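Local coordinates for type 2A phosphatase-associated protein 42 (Saccharomyces cerevisiae, PDB 2V0P) that associates with the catalytic subunits of PP2A and SIT4 protein phosphatases and inhibits SIT4, acting in TOR signalling in response to the available nitrogen source, at residues S37-L42 with G80-R85; S3-F8 with I70-V75. One frame throughout, in Å; residues are numbered along the deposited sequence.

In the fold
Both contacts belong to the all-helical N-terminal domain of Tap42, which has a tetratricopeptide repeat-like fold, and their centres are about 14 Å apart. Along the chain their segments alternate: 3-8 on helix 4-19, then 37-42 on helix 29-52, then 70-75 in the loop ahead of helix 75-83, and last 80-85, its first residues on that helix. Contact 1 joins helix 29-52 to helix 75-83; contact 2 ties the start of helix 4-19 to the run-in of helix 75-83. They meet directly where L42 CD1 lies 3.5 Å from F8 CE1, so helices 4-19, 29-52 and 75-83 of this phosphatase-binding protein pack against one another around L42 and F8.

Contact 1: residues S37-L42 with G80-R85; sequences STIKKL and GLLISR
I39 and L82 lie alongside each other where the two backbones come nearest, their side chains running in opposing directions and meeting through carbon atoms. The methylene CG1 of I39 rests 3.6 Å from L82 CB. I39 directs this longer branch across the gap with CG1 anti to its own carbonyl carbon (chi1 -70°), and chi2 is nearly extended, which carries CD1 on past L82 to lie 4.1 Å from I83 CG1. L82 reaches back the other way. Its CD1 methyl touches two residues one helical turn apart, T38 through CG2 and L42 through CD2, the latter at 3.7 Å. The T38 side chain crosses L82 at about a right angle and offers its methyl, while its OG1 is turned back to bond with L34 O in the preceding turn; the buried hydroxyl is thus satisfied on its own helix. L42 swings CG anti to the backbone N (chi1 -174°), and this brings CD2 slantwise against the same leucine methyl. Past the contact, the R85 guanidinium folds back to give NH1 to L81 O, and its NH2 makes a weak bond to E20 O. Around this seam, Y15 of helix 4-19 packs on L82, L35 of helix 29-52 covers it further, and I83 continues onto K106 and S110 of helix 93-120, so helix 75-83 is sandwiched within the bundle.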
ATOM      1  N   SER A  37      -4.458   1.582 -29.825  1.00 30.95           N
ATOM      2  CA  SER A  37      -4.732   0.884 -31.110  1.00 33.97           C
ATOM      3  C   SER A  37      -4.368  -0.593 -30.986  1.00 32.44           C
ATOM      4  O   SER A  37      -5.039  -1.432 -31.549  1.00 33.32           O
ATOM      5  CB  SER A  37      -4.072   1.533 -32.290  1.00 32.34           C
ATOM      6  OG  SER A  37      -2.684   1.526 -32.170  1.00 38.12           O
ATOM      7  N   THR A  38      -3.332  -0.888 -30.203  1.00 33.53           N
ATOM      8  CA  THR A  38      -2.989  -2.250 -29.881  1.00 29.02           C
ATOM      9  C   THR A  38      -4.107  -2.984 -29.182  1.00 29.97           C
ATOM     10  O   THR A  38      -4.494  -4.141 -29.525  1.00 32.44           O
ATOM     11  CB  THR A  38      -1.648  -2.361 -29.231  1.00 30.80           C
ATOM     12  OG1 THR A  38      -0.714  -1.728 -30.048  1.00 30.89           O
ATOM     13  CG2 THR A  38      -1.185  -3.940 -29.047  1.00 32.97           C
ATOM     14  N   ILE A  39      -4.673  -2.370 -28.175  1.00 30.32           N
ATOM     15  CA  ILE A  39      -5.783  -2.976 -27.508  1.00 30.09           C
ATOM     16  C   ILE A  39      -6.949  -3.190 -28.450  1.00 31.93           C
ATOM     17  O   ILE A  39      -7.533  -4.271 -28.448  1.00 34.18           O
ATOM     18  CB  ILE A  39      -6.218  -2.092 -26.284  1.00 29.80           C
ATOM     19  CG1 ILE A  39      -5.180  -2.162 -25.190  1.00 32.16           C
ATOM     20  CG2 ILE A  39      -7.489  -2.528 -25.758  1.00 28.63           C
ATOM     21  CD1 ILE A  39      -5.482  -0.962 -24.157  1.00 30.73           C
ATOM     22  N   LYS A  40      -7.286  -2.196 -29.261  1.00 34.10           N
ATOM     23  CA  LYS A  40      -8.400  -2.312 -30.182  1.00 36.01           C
ATOM     24  C   LYS A  40      -8.187  -3.563 -31.105  1.00 34.24           C
ATOM     25  O   LYS A  40      -9.085  -4.370 -31.257  1.00 36.03           O
ATOM     26  CB  LYS A  40      -8.620  -1.009 -30.968  1.00 36.88           C
ATOM     27  CG  LYS A  40      -9.148   0.152 -30.119  1.00 38.37           C
ATOM     28  CD  LYS A  40      -9.369   1.404 -30.978  1.00 39.55           C
ATOM     29  CE  LYS A  40      -9.868   2.600 -30.166  1.00 44.99           C
ATOM     30  NZ  LYS A  40     -11.301   2.469 -29.747  1.00 48.83           N
ATOM     31  N   LYS A  41      -6.984  -3.714 -31.639  1.00 32.71           N
ATOM     32  CA  LYS A  41      -6.575  -4.867 -32.444  1.00 34.36           C
ATOM     33  C   LYS A  41      -6.720  -6.192 -31.710  1.00 34.85           C
ATOM     34  O   LYS A  41      -7.174  -7.181 -32.286  1.00 33.70           O
ATOM     35  CB  LYS A  41      -5.120  -4.744 -32.857  1.00 34.83           C
ATOM     36  CG  LYS A  41      -4.864  -3.762 -33.980  1.00 36.22           C
ATOM     37  CD  LYS A  41      -3.400  -3.697 -34.258  1.00 40.44           C
ATOM     38  CE  LYS A  41      -3.094  -2.664 -35.332  1.00 47.88           C
ATOM     39  NZ  LYS A  41      -1.608  -2.566 -35.545  1.00 51.54           N
ATOM     40  N   LEU A  42      -6.242  -6.230 -30.472  1.00 31.75           N
ATOM     41  CA  LEU A  42      -6.375  -7.453 -29.678  1.00 32.20           C
ATOM     42  C   LEU A  42      -7.825  -7.787 -29.342  1.00 31.22           C
ATOM     43  O   LEU A  42      -8.169  -8.921 -29.271  1.00 33.76           O
ATOM     44  CB  LEU A  42      -5.479  -7.406 -28.454  1.00 32.47           C
ATOM     45  CG  LEU A  42      -5.384  -8.657 -27.571  1.00 32.95           C
ATOM     46  CD1 LEU A  42      -4.924  -9.849 -28.416  1.00 34.90           C
ATOM     47  CD2 LEU A  42      -4.381  -8.399 -26.435  1.00 32.91           C
ATOM     48  N   GLY A  80      -5.002  -7.913 -20.241  1.00 36.92           N
ATOM     49  CA  GLY A  80      -4.615  -7.535 -18.867  1.00 35.59           C
ATOM     50  C   GLY A  80      -3.432  -6.615 -18.776  1.00 31.92           C
ATOM     51  O   GLY A  80      -3.512  -5.566 -18.149  1.00 35.30           O
ATOM     52  N   LEU A  81      -2.358  -7.001 -19.404  1.00 31.83           N
ATOM     53  CA  LEU A  81      -1.136  -6.278 -19.420  1.00 34.54           C
ATOM     54  C   LEU A  81      -1.266  -4.889 -20.133  1.00 34.22           C
ATOM     55  O   LEU A  81      -0.733  -3.869 -19.664  1.00 35.12           O
ATOM     56  CB  LEU A  81      -0.075  -7.092 -20.079  1.00 33.75           C
ATOM     57  CG  LEU A  81       0.459  -8.345 -19.428  1.00 35.66           C
ATOM     58  CD1 LEU A  81       1.449  -8.920 -20.369  1.00 38.28           C
ATOM     59  CD2 LEU A  81       1.095  -7.996 -18.063  1.00 36.24           C
ATOM     60  N   LEU A  82      -1.964  -4.869 -21.255  1.00 34.91           N
ATOM     61  CA  LEU A  82      -2.080  -3.626 -22.004  1.00 33.55           C
ATOM     62  C   LEU A  82      -2.993  -2.630 -21.325  1.00 33.01           C
ATOM     63  O   LEU A  82      -2.637  -1.489 -21.240  1.00 33.83           O
ATOM     64  CB  LEU A  82      -2.599  -3.905 -23.434  1.00 36.40           C
ATOM     65  CG  LEU A  82      -1.688  -4.794 -24.280  1.00 28.20           C
ATOM     66  CD1 LEU A  82      -2.539  -5.345 -25.420  1.00 40.88           C
ATOM     67  CD2 LEU A  82      -0.619  -4.073 -24.853  1.00 28.21           C
ATOM     68  N   ILE A  83      -4.160  -3.071 -20.886  1.00 33.01           N
ATOM     69  CA  ILE A  83      -5.125  -2.238 -20.242  1.00 35.14           C
ATOM     70  C   ILE A  83      -4.569  -1.605 -18.940  1.00 35.38           C
ATOM     71  O   ILE A  83      -4.788  -0.467 -18.688  1.00 35.54           O
ATOM     72  CB  ILE A  83      -6.423  -2.986 -19.960  1.00 36.57           C
ATOM     73  CG1 ILE A  83      -7.069  -3.442 -21.286  1.00 34.61           C
ATOM     74  CG2 ILE A  83      -7.438  -2.044 -19.241  1.00 36.95           C
ATOM     75  CD1 ILE A  83      -8.219  -4.178 -21.131  1.00 34.77           C
ATOM     76  N   SER A  84      -3.810  -2.348 -18.153  1.00 35.68           N
ATOM     77  CA  SER A  84      -3.311  -1.758 -16.891  1.00 35.99           C
ATOM     78  C   SER A  84      -2.430  -0.527 -17.135  1.00 35.35           C
ATOM     79  O   SER A  84      -2.184   0.268 -16.215  1.00 33.92           O
ATOM     80  CB  SER A  84      -2.565  -2.819 -16.090  1.00 34.69           C
ATOM     81  OG  SER A  84      -1.376  -3.139 -16.721  1.00 32.39           O
ATOM     82  N   ARG A  85      -2.019  -0.339 -18.404  1.00 35.05           N
ATOM     83  CA  ARG A  85      -1.078   0.663 -18.774  1.00 33.13           C
ATOM     84  C   ARG A  85      -1.734   1.971 -19.364  1.00 32.50           C
ATOM     85  O   ARG A  85      -1.058   2.935 -19.572  1.00 28.58           O
ATOM     86  CB  ARG A  85      -0.049   0.090 -19.744  1.00 33.67           C
ATOM     87  CG  ARG A  85       1.082  -0.666 -19.156  1.00 34.25           C
ATOM     88  CD  ARG A  85       1.746  -1.599 -20.155  1.00 38.50           C
ATOM     89  NE  ARG A  85       2.928  -2.217 -19.551  1.00 36.16           N
ATOM     90  CZ  ARG A  85       2.905  -3.246 -18.723  1.00 36.22           C
ATOM     91  NH1 ARG A  85       1.770  -3.848 -18.417  1.00 37.45           N
ATOM     92  NH2 ARG A  85       4.034  -3.697 -18.188  1.00 44.06           N
TER

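Contact 2: residues S3-F8 with I70-V75; sequences SVTEQF and IKFLAV
F8 sets its CG anti to the backbone N (chi1 -151°), which sends the ring across to the 70-75 turn, while F72 holds CG anti to its carbonyl carbon (chi1 -59°), which lets its ring reach helix 4-19. The two phenyls pass antiparallel, CD2 of F8 lying 3.8 Å from CD1 of F72, with their planes inclined at 42°, so the pair is neither a stack nor edge-to-face. The edge of the F8 ring meets a backbone oxygen, K71 O lying near the ring plane at 3.3 Å from CE2. V75 CG1 sits over one face of the same ring. V4 touches the far end of the F72 ring, its CG2 methyl 3.5 Å from CZ. Beside these rings lies a polar tie: the lysine chain, bent at its last two torsions, curls so that K71 NZ donates to T5 OG1 at 2.8 Å. That hydroxyl oxygen also rests against F72 CZ. The same ammonium also bonds A68 O. A valine in place of T5 would probably cost K71 this acceptor, leaving the lysine end less firmly placed, though A68 O would still bond it. On the helix side, S3 is the N-cap, its OG accepting from E6 N at 3.3 Å. Helix 29-52 lines the flank of this contact, with L42 on F8, I49 on F72 and F50 on V75, while I70 and L73 turn to helix 199-231.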
ATOM      1  N   SER A   3      -3.249 -13.790 -41.178  1.00 40.96           N
ATOM      2  CA  SER A   3      -3.913 -14.738 -40.289  1.00 39.11           C
ATOM      3  C   SER A   3      -3.948 -14.247 -38.825  1.00 37.48           C
ATOM      4  O   SER A   3      -3.149 -13.412 -38.424  1.00 39.22           O
ATOM      5  CB  SER A   3      -3.151 -16.054 -40.332  1.00 39.32           C
ATOM      6  OG  SER A   3      -1.881 -15.928 -39.686  1.00 35.60           O
ATOM      7  N   VAL A   4      -4.878 -14.786 -38.058  1.00 36.04           N
ATOM      8  CA  VAL A   4      -4.924 -14.667 -36.609  1.00 35.79           C
ATOM      9  C   VAL A   4      -3.560 -14.812 -35.920  1.00 34.84           C
ATOM     10  O   VAL A   4      -3.263 -14.008 -35.040  1.00 33.90           O
ATOM     11  CB  VAL A   4      -6.005 -15.587 -35.938  1.00 36.17           C
ATOM     12  CG1 VAL A   4      -7.377 -15.244 -36.456  1.00 37.29           C
ATOM     13  CG2 VAL A   4      -5.716 -17.034 -36.162  1.00 36.90           C
ATOM     14  N   THR A   5      -2.732 -15.770 -36.350  1.00 31.87           N
ATOM     15  CA  THR A   5      -1.416 -15.950 -35.786  1.00 34.63           C
ATOM     16  C   THR A   5      -0.455 -14.782 -36.025  1.00 34.96           C
ATOM     17  O   THR A   5       0.312 -14.425 -35.144  1.00 36.16           O
ATOM     18  CB  THR A   5      -0.739 -17.283 -36.267  1.00 32.85           C
ATOM     19  OG1 THR A   5      -1.337 -18.340 -35.566  1.00 35.49           O
ATOM     20  CG2 THR A   5       0.697 -17.299 -35.935  1.00 33.88           C
ATOM     21  N   GLU A   6      -0.496 -14.235 -37.224  1.00 34.93           N
ATOM     22  CA  GLU A   6       0.382 -13.169 -37.607  1.00 36.66           C
ATOM     23  C   GLU A   6      -0.033 -11.941 -36.822  1.00 35.35           C
ATOM     24  O   GLU A   6       0.827 -11.280 -36.257  1.00 35.23           O
ATOM     25  CB  GLU A   6       0.260 -12.876 -39.098  1.00 36.91           C
ATOM     26  CG  GLU A   6       1.159 -13.709 -39.989  1.00 39.92           C
ATOM     27  CD  GLU A   6       0.780 -13.601 -41.469  1.00 40.73           C
ATOM     28  OE1 GLU A   6       0.760 -14.648 -42.156  1.00 45.27           O
ATOM     29  OE2 GLU A   6       0.508 -12.469 -41.949  1.00 46.58           O
ATOM     30  N   GLN A   7      -1.349 -11.707 -36.771  1.00 32.63           N
ATOM     31  CA  GLN A   7      -1.953 -10.672 -36.050  1.00 34.42           C
ATOM     32  C   GLN A   7      -1.572 -10.700 -34.557  1.00 34.40           C
ATOM     33  O   GLN A   7      -1.178  -9.674 -34.006  1.00 37.95           O
ATOM     34  CB  GLN A   7      -3.441 -10.729 -36.239  1.00 33.94           C
ATOM     35  CG  GLN A   7      -3.874 -10.177 -37.641  1.00 37.12           C
ATOM     36  CD  GLN A   7      -5.351  -9.929 -37.719  1.00 39.57           C
ATOM     37  OE1 GLN A   7      -6.140 -10.671 -37.143  1.00 46.40           O
ATOM     38  NE2 GLN A   7      -5.743  -8.894 -38.426  1.00 44.02           N
ATOM     39  N   PHE A   8      -1.746 -11.859 -33.931  1.00 33.79           N
ATOM     40  CA  PHE A   8      -1.275 -12.090 -32.546  1.00 34.00           C
ATOM     41  C   PHE A   8       0.166 -11.833 -32.309  1.00 34.57           C
ATOM     42  O   PHE A   8       0.514 -11.066 -31.351  1.00 33.18           O
ATOM     43  CB  PHE A   8      -1.667 -13.426 -32.005  1.00 35.83           C
ATOM     44  CG  PHE A   8      -1.829 -13.422 -30.514  1.00 35.92           C
ATOM     45  CD1 PHE A   8      -2.165 -12.236 -29.848  1.00 45.30           C
ATOM     46  CD2 PHE A   8      -1.661 -14.541 -29.793  1.00 42.02           C
ATOM     47  CE1 PHE A   8      -2.303 -12.217 -28.477  1.00 46.28           C
ATOM     48  CE2 PHE A   8      -1.804 -14.542 -28.429  1.00 42.44           C
ATOM     49  CZ  PHE A   8      -2.125 -13.400 -27.771  1.00 44.67           C
ATOM     50  N   ILE A  70      -2.572 -22.675 -29.288  1.00 32.09           N
ATOM     51  CA  ILE A  70      -2.418 -22.729 -27.844  1.00 33.09           C
ATOM     52  C   ILE A  70      -2.077 -21.270 -27.409  1.00 32.00           C
ATOM     53  O   ILE A  70      -2.534 -20.864 -26.381  1.00 33.32           O
ATOM     54  CB  ILE A  70      -1.328 -23.707 -27.459  1.00 33.00           C
ATOM     55  CG1 ILE A  70      -1.817 -25.163 -27.668  1.00 36.48           C
ATOM     56  CG2 ILE A  70      -0.857 -23.485 -26.004  1.00 35.59           C
ATOM     57  CD1 ILE A  70      -0.797 -26.188 -27.261  1.00 39.28           C
ATOM     58  N   LYS A  71      -1.290 -20.565 -28.211  1.00 31.34           N
ATOM     59  CA  LYS A  71      -0.892 -19.166 -28.036  1.00 35.72           C
ATOM     60  C   LYS A  71      -2.081 -18.292 -27.622  1.00 34.20           C
ATOM     61  O   LYS A  71      -1.958 -17.452 -26.804  1.00 37.43           O
ATOM     62  CB  LYS A  71      -0.420 -18.580 -29.374  1.00 35.96           C
ATOM     63  CG  LYS A  71       1.061 -18.648 -29.621  1.00 41.60           C
ATOM     64  CD  LYS A  71       1.440 -18.413 -31.118  1.00 40.11           C
ATOM     65  CE  LYS A  71       0.306 -17.900 -32.042  1.00 43.56           C
ATOM     66  NZ  LYS A  71      -0.081 -18.976 -33.093  1.00 37.15           N
ATOM     67  N   PHE A  72      -3.216 -18.525 -28.264  1.00 35.54           N
ATOM     68  CA  PHE A  72      -4.398 -17.706 -28.173  1.00 33.51           C
ATOM     69  C   PHE A  72      -5.078 -17.769 -26.818  1.00 29.95           C
ATOM     70  O   PHE A  72      -5.884 -16.950 -26.536  1.00 33.74           O
ATOM     71  CB  PHE A  72      -5.425 -18.151 -29.206  1.00 31.19           C
ATOM     72  CG  PHE A  72      -4.924 -18.082 -30.642  1.00 33.44           C
ATOM     73  CD1 PHE A  72      -4.170 -17.017 -31.077  1.00 30.82           C
ATOM     74  CD2 PHE A  72      -5.188 -19.115 -31.520  1.00 34.74           C
ATOM     75  CE1 PHE A  72      -3.681 -16.973 -32.380  1.00 37.13           C
ATOM     76  CE2 PHE A  72      -4.742 -19.071 -32.841  1.00 35.22           C
ATOM     77  CZ  PHE A  72      -3.979 -18.004 -33.263  1.00 35.04           C
ATOM     78  N   LEU A  73      -4.867 -18.813 -26.061  1.00 31.64           N
ATOM     79  CA  LEU A  73      -5.445 -18.908 -24.743  1.00 31.14           C
ATOM     80  C   LEU A  73      -4.866 -17.688 -23.937  1.00 28.84           C
ATOM     81  O   LEU A  73      -5.412 -17.287 -22.909  1.00 31.25           O
ATOM     82  CB  LEU A  73      -4.989 -20.223 -24.097  1.00 33.63           C
ATOM     83  CG  LEU A  73      -5.668 -21.533 -24.567  1.00 35.60           C
ATOM     84  CD1 LEU A  73      -5.063 -22.772 -23.916  1.00 38.27           C
ATOM     85  CD2 LEU A  73      -7.180 -21.513 -24.335  1.00 40.01           C
ATOM     86  N   ALA A  74      -3.763 -17.149 -24.388  1.00 28.85           N
ATOM     87  CA  ALA A  74      -3.187 -15.902 -23.707  1.00 31.14           C
ATOM     88  C   ALA A  74      -3.727 -14.498 -24.126  1.00 33.48           C
ATOM     89  O   ALA A  74      -3.241 -13.452 -23.625  1.00 34.16           O
ATOM     90  CB  ALA A  74      -1.768 -15.903 -23.752  1.00 27.05           C
ATOM     91  N   VAL A  75      -4.704 -14.458 -25.004  1.00 32.72           N
ATOM     92  CA  VAL A  75      -5.252 -13.184 -25.430  1.00 34.31           C
ATOM     93  C   VAL A  75      -5.736 -12.349 -24.195  1.00 35.16           C
ATOM     94  O   VAL A  75      -5.393 -11.251 -24.086  1.00 35.44           O
ATOM     95  CB  VAL A  75      -6.360 -13.259 -26.474  1.00 34.15           C
ATOM     96  CG1 VAL A  75      -5.963 -14.117 -27.681  1.00 31.43           C
ATOM     97  CG2 VAL A  75      -7.649 -13.688 -25.922  1.00 38.49           C
TER